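Local coordinates for telomerase reverse transcriptase (Candida tropicalis MYA-3404, PDB 6ZD1), which probably lengthens chromosome ends as a reverse transcriptase, adding telomeric repeats copied from a template within its RNA subunit, at residues A[327-339]-A[551-563]. Residues are numbered along the deposited sequence; the frame is centred on the assembly and turned at random.
Sequences NKTLPVLYMIKFD and MTFVGLDINCLTL
A single hydrogen bond links strand 334-339 to the hairpin 551-559, from K337 NZ to T552 O, 2.5 Å apart. The ammonium meets the carbonyl head-on (C=O...N angle 165°). K337 CG sits between the backbone N and the carbonyl carbon (chi1 80°), and the extended chain beyond it carries NZ to T552; its methylenes slide past M551 in the opposite sense, CB lying 3.8 Å from M551 SE. A lysine thus joins two sheets twice over, by its charged end and its apolar stem. Selenomethionine M335, the residue most buried by the contact, lies between M551, I558, C560 and L563. Its chain bends at chi3 (60°), laying CE against C560 CA (3.8 Å) and L563 CD2 (3.7 Å). M551 CE comes alongside M335 CG at 4.0 Å, while C560 SG lies 3.2 Å from L333 O. L333 and L563 cross nearly at right angles, their CD1 methyls 3.6 Å apart. N559 OD1 closes an Asx turn with L561 N. The hairpin is consistent with the family's primer grip (motif E). In the antiparallel palm sheet, strand 334-339 lies between 503-508 and 539-541, whose I507 and I541 also touch M335, and helix 309-326 packs against the hairpin through V312 and I316.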
loop_
_atom_site.group_PDB
_atom_site.type_symbol
_atom_site.label_atom_id
_atom_site.label_comp_id
_atom_site.label_asym_id
_atom_site.label_seq_id
_atom_site.Cartn_x
_atom_site.Cartn_y
_atom_site.Cartn_z
ATOM N N ASN A 327 -3.337 -7.474 -41.990
ATOM C CA ASN A 327 -2.940 -8.466 -42.980
ATOM C C ASN A 327 -3.721 -9.769 -42.859
ATOM O O ASN A 327 -3.375 -10.748 -43.533
ATOM C CB ASN A 327 -1.435 -8.739 -42.896
ATOM C CG ASN A 327 -0.949 -8.882 -41.475
ATOM O OD1 ASN A 327 -1.734 -9.137 -40.566
ATOM N ND2 ASN A 327 0.353 -8.716 -41.272
ATOM N N LYS A 328 -4.740 -9.816 -41.999
ATOM C CA LYS A 328 -5.748 -10.871 -41.895
ATOM C C LYS A 328 -5.214 -12.157 -41.275
ATOM O O LYS A 328 -6.002 -13.073 -41.007
ATOM C CB LYS A 328 -6.397 -11.194 -43.251
ATOM C CG LYS A 328 -7.273 -10.064 -43.776
ATOM C CD LYS A 328 -8.238 -9.614 -42.689
ATOM C CE LYS A 328 -8.892 -8.276 -42.995
ATOM N NZ LYS A 328 -9.700 -7.801 -41.832
ATOM N N THR A 329 -3.917 -12.243 -41.001
ATOM C CA THR A 329 -3.323 -13.336 -40.251
ATOM C C THR A 329 -2.397 -12.735 -39.208
ATOM O O THR A 329 -2.179 -11.521 -39.164
ATOM C CB THR A 329 -2.539 -14.310 -41.144
ATOM O OG1 THR A 329 -1.600 -13.582 -41.943
ATOM C CG2 THR A 329 -3.472 -15.096 -42.041
ATOM N N LEU A 330 -1.847 -13.597 -38.361
ATOM C CA LEU A 330 -0.902 -13.155 -37.352
ATOM C C LEU A 330 0.506 -13.466 -37.824
ATOM O O LEU A 330 0.817 -14.641 -38.078
ATOM C CB LEU A 330 -1.177 -13.832 -36.016
ATOM C CG LEU A 330 -0.680 -13.051 -34.801
ATOM C CD1 LEU A 330 -1.315 -11.668 -34.784
ATOM C CD2 LEU A 330 -0.981 -13.802 -33.518
ATOM N N PRO A 331 1.371 -12.471 -37.986
ATOM C CA PRO A 331 2.734 -12.740 -38.447
ATOM C C PRO A 331 3.581 -13.321 -37.323
ATOM O O PRO A 331 3.195 -13.340 -36.152
ATOM C CB PRO A 331 3.262 -11.358 -38.863
ATOM C CG PRO A 331 2.095 -10.403 -38.717
ATOM C CD PRO A 331 1.143 -11.037 -37.757
ATOM N N VAL A 332 4.761 -13.802 -37.706
ATOM C CA VAL A 332 5.755 -14.189 -36.713
ATOM C C VAL A 332 6.201 -12.929 -35.986
ATOM O O VAL A 332 6.638 -11.956 -36.611
ATOM C CB VAL A 332 6.941 -14.911 -37.368
ATOM C CG1 VAL A 332 7.985 -15.270 -36.320
ATOM C CG2 VAL A 332 6.458 -16.156 -38.102
ATOM N N LEU A 333 6.061 -12.930 -34.664
ATOM C CA LEU A 333 6.310 -11.757 -33.841
ATOM C C LEU A 333 7.522 -11.985 -32.953
ATOM O O LEU A 333 7.755 -13.098 -32.476
ATOM C CB LEU A 333 5.093 -11.418 -32.979
ATOM C CG LEU A 333 3.852 -11.014 -33.773
ATOM C CD1 LEU A 333 2.672 -10.835 -32.847
ATOM C CD2 LEU A 333 4.121 -9.740 -34.561
ATOM N N TYR A 334 8.293 -10.925 -32.743
ATOM C CA TYR A 334 9.474 -10.950 -31.897
ATOM C C TYR A 334 9.227 -10.048 -30.700
ATOM O O TYR A 334 8.658 -8.961 -30.843
ATOM C CB TYR A 334 10.714 -10.483 -32.669
ATOM C CG TYR A 334 10.875 -11.155 -34.012
ATOM C CD1 TYR A 334 10.120 -10.754 -35.109
ATOM C CD2 TYR A 334 11.779 -12.190 -34.186
ATOM C CE1 TYR A 334 10.252 -11.371 -36.333
ATOM C CE2 TYR A 334 11.920 -12.814 -35.410
ATOM C CZ TYR A 334 11.154 -12.398 -36.480
ATOM O OH TYR A 334 11.287 -13.009 -37.705
HETATM N N MSE A 335 9.617 -10.507 -29.519
HETATM C CA MSE A 335 9.415 -9.686 -28.336
HETATM C C MSE A 335 10.557 -9.758 -27.338
HETATM O O MSE A 335 11.225 -10.784 -27.192
HETATM C CB MSE A 335 8.103 -10.052 -27.650
HETATM C CG MSE A 335 7.962 -11.509 -27.290
HETATM SE SE MSE A 335 6.219 -11.826 -26.485
HETATM C CE MSE A 335 5.102 -11.266 -27.978
ATOM N N ILE A 336 10.762 -8.636 -26.656
ATOM C CA ILE A 336 11.872 -8.442 -25.732
ATOM C C ILE A 336 11.340 -7.709 -24.506
ATOM O O ILE A 336 10.574 -6.748 -24.635
ATOM C CB ILE A 336 13.017 -7.655 -26.405
ATOM C CG1 ILE A 336 14.115 -7.306 -25.403
ATOM C CG2 ILE A 336 12.483 -6.414 -27.112
ATOM C CD1 ILE A 336 15.134 -8.397 -25.246
ATOM N N LYS A 337 11.698 -8.189 -23.317
ATOM C CA LYS A 337 11.400 -7.488 -22.074
ATOM C C LYS A 337 12.701 -7.162 -21.356
ATOM O O LYS A 337 13.657 -7.948 -21.392
ATOM C CB LYS A 337 10.472 -8.302 -21.158
ATOM C CG LYS A 337 11.159 -9.393 -20.360
ATOM C CD LYS A 337 10.231 -9.979 -19.315
ATOM C CE LYS A 337 10.952 -11.006 -18.462
ATOM N NZ LYS A 337 10.051 -11.597 -17.439
ATOM N N PHE A 338 12.736 -5.997 -20.712
ATOM C CA PHE A 338 13.928 -5.542 -20.013
ATOM C C PHE A 338 13.511 -4.540 -18.944
ATOM O O PHE A 338 12.544 -3.799 -19.131
ATOM C CB PHE A 338 14.953 -4.932 -20.984
ATOM C CG PHE A 338 14.423 -3.787 -21.816
ATOM C CD1 PHE A 338 13.742 -4.021 -23.005
ATOM C CD2 PHE A 338 14.632 -2.474 -21.422
ATOM C CE1 PHE A 338 13.262 -2.966 -23.773
ATOM C CE2 PHE A 338 14.157 -1.418 -22.185
ATOM C CZ PHE A 338 13.472 -1.666 -23.365
ATOM N N ASP A 339 14.206 -4.570 -17.808
ATOM C CA ASP A 339 13.888 -3.721 -16.670
ATOM C C ASP A 339 15.103 -2.895 -16.257
ATOM O O ASP A 339 16.230 -3.134 -16.698
ATOM C CB ASP A 339 13.383 -4.553 -15.483
ATOM C CG ASP A 339 14.417 -5.540 -14.969
ATOM O OD1 ASP A 339 15.106 -6.183 -15.792
ATOM O OD2 ASP A 339 14.539 -5.676 -13.734
HETATM N N MSE A 551 6.132 -15.829 -22.432
HETATM C CA MSE A 551 6.923 -14.877 -21.664
HETATM C C MSE A 551 6.078 -14.275 -20.547
HETATM O O MSE A 551 4.895 -13.994 -20.738
HETATM C CB MSE A 551 7.470 -13.764 -22.561
HETATM C CG MSE A 551 8.193 -12.663 -21.796
HETATM SE SE MSE A 551 8.826 -11.188 -22.902
HETATM C CE MSE A 551 10.156 -12.150 -23.956
ATOM N N THR A 552 6.682 -14.089 -19.376
ATOM C CA THR A 552 6.007 -13.471 -18.242
ATOM C C THR A 552 6.419 -12.006 -18.160
ATOM O O THR A 552 7.563 -11.688 -17.816
ATOM C CB THR A 552 6.328 -14.202 -16.940
ATOM O OG1 THR A 552 5.831 -15.543 -17.014
ATOM C CG2 THR A 552 5.671 -13.496 -15.764
ATOM N N PHE A 553 5.491 -11.121 -18.494
ATOM C CA PHE A 553 5.635 -9.706 -18.211
ATOM C C PHE A 553 4.961 -9.445 -16.866
ATOM O O PHE A 553 4.570 -10.383 -16.166
ATOM C CB PHE A 553 5.064 -8.877 -19.358
ATOM C CG PHE A 553 5.545 -7.457 -19.376
ATOM C CD1 PHE A 553 6.880 -7.163 -19.165
ATOM C CD2 PHE A 553 4.663 -6.419 -19.612
ATOM C CE1 PHE A 553 7.326 -5.856 -19.180
ATOM C CE2 PHE A 553 5.103 -5.110 -19.631
ATOM C CZ PHE A 553 6.439 -4.830 -19.416
ATOM N N VAL A 554 4.831 -8.177 -16.471
ATOM C CA VAL A 554 4.325 -7.873 -15.137
ATOM C C VAL A 554 2.932 -8.466 -14.970
ATOM O O VAL A 554 1.966 -8.015 -15.599
ATOM C CB VAL A 554 4.314 -6.360 -14.913
ATOM C CG1 VAL A 554 5.697 -5.881 -14.535
ATOM C CG2 VAL A 554 3.848 -5.647 -16.178
ATOM N N GLY A 555 2.813 -9.449 -14.080
ATOM C CA GLY A 555 1.535 -10.070 -13.782
ATOM C C GLY A 555 0.867 -10.818 -14.924
ATOM O O GLY A 555 -0.208 -11.398 -14.737
ATOM N N LEU A 556 1.487 -10.830 -16.103
ATOM C CA LEU A 556 0.863 -11.357 -17.310
ATOM C C LEU A 556 1.679 -12.498 -17.897
ATOM O O LEU A 556 2.912 -12.447 -17.928
ATOM C CB LEU A 556 0.711 -10.270 -18.374
ATOM C CG LEU A 556 -0.000 -8.986 -17.967
ATOM C CD1 LEU A 556 -0.003 -8.003 -19.126
ATOM C CD2 LEU A 556 -1.413 -9.290 -17.508
ATOM N N ASP A 557 0.976 -13.516 -18.380
ATOM C CA ASP A 557 1.556 -14.558 -19.216
ATOM C C ASP A 557 1.201 -14.242 -20.661
ATOM O O ASP A 557 0.018 -14.201 -21.015
ATOM C CB ASP A 557 1.034 -15.941 -18.829
ATOM C CG ASP A 557 1.925 -16.639 -17.828
ATOM O OD1 ASP A 557 2.948 -16.043 -17.427
ATOM O OD2 ASP A 557 1.605 -17.787 -17.448
ATOM N N ILE A 558 2.215 -14.002 -21.487
ATOM C CA ILE A 558 2.016 -13.569 -22.866
ATOM C C ILE A 558 2.572 -14.636 -23.798
ATOM O O ILE A 558 3.765 -14.965 -23.735
ATOM C CB ILE A 558 2.677 -12.211 -23.136
ATOM C CG1 ILE A 558 2.130 -11.156 -22.174
ATOM C CG2 ILE A 558 2.441 -11.794 -24.578
ATOM C CD1 ILE A 558 2.832 -9.819 -22.269
ATOM N N ASN A 559 1.711 -15.173 -24.660
ATOM C CA ASN A 559 2.123 -16.150 -25.662
ATOM C C ASN A 559 2.642 -15.413 -26.892
ATOM O O ASN A 559 1.914 -14.629 -27.509
ATOM C CB ASN A 559 0.962 -17.076 -26.028
ATOM C CG ASN A 559 1.407 -18.276 -26.858
ATOM O OD1 ASN A 559 2.097 -18.130 -27.867
ATOM N ND2 ASN A 559 1.016 -19.468 -26.430
ATOM N N CYS A 560 3.902 -15.671 -27.247
ATOM C CA CYS A 560 4.541 -14.988 -28.367
ATOM C C CYS A 560 3.926 -15.359 -29.708
ATOM O O CYS A 560 4.035 -14.585 -30.663
ATOM C CB CYS A 560 6.035 -15.316 -28.379
ATOM S SG CYS A 560 7.001 -14.453 -29.632
ATOM N N LEU A 561 3.285 -16.520 -29.797
ATOM C CA LEU A 561 2.779 -17.045 -31.057
ATOM C C LEU A 561 1.375 -16.550 -31.379
ATOM O O LEU A 561 1.071 -16.270 -32.541
ATOM C CB LEU A 561 2.791 -18.571 -31.023
ATOM C CG LEU A 561 2.852 -19.253 -32.384
ATOM C CD1 LEU A 561 4.105 -18.818 -33.126
ATOM C CD2 LEU A 561 2.828 -20.758 -32.202
ATOM N N THR A 562 0.504 -16.469 -30.375
ATOM C CA THR A 562 -0.876 -16.054 -30.576
ATOM C C THR A 562 -1.228 -14.743 -29.887
ATOM O O THR A 562 -2.358 -14.266 -30.047
ATOM C CB THR A 562 -1.831 -17.150 -30.087
ATOM O OG1 THR A 562 -1.643 -17.354 -28.683
ATOM C CG2 THR A 562 -1.559 -18.455 -30.820
ATOM N N LEU A 563 -0.301 -14.149 -29.131
ATOM C CA LEU A 563 -0.557 -12.922 -28.372
ATOM C C LEU A 563 -1.714 -13.111 -27.392
ATOM O O LEU A 563 -2.542 -12.219 -27.191
ATOM C CB LEU A 563 -0.795 -11.720 -29.293
ATOM C CG LEU A 563 0.467 -11.101 -29.912
ATOM C CD1 LEU A 563 0.156 -9.758 -30.558
ATOM C CD2 LEU A 563 1.574 -10.952 -28.880
#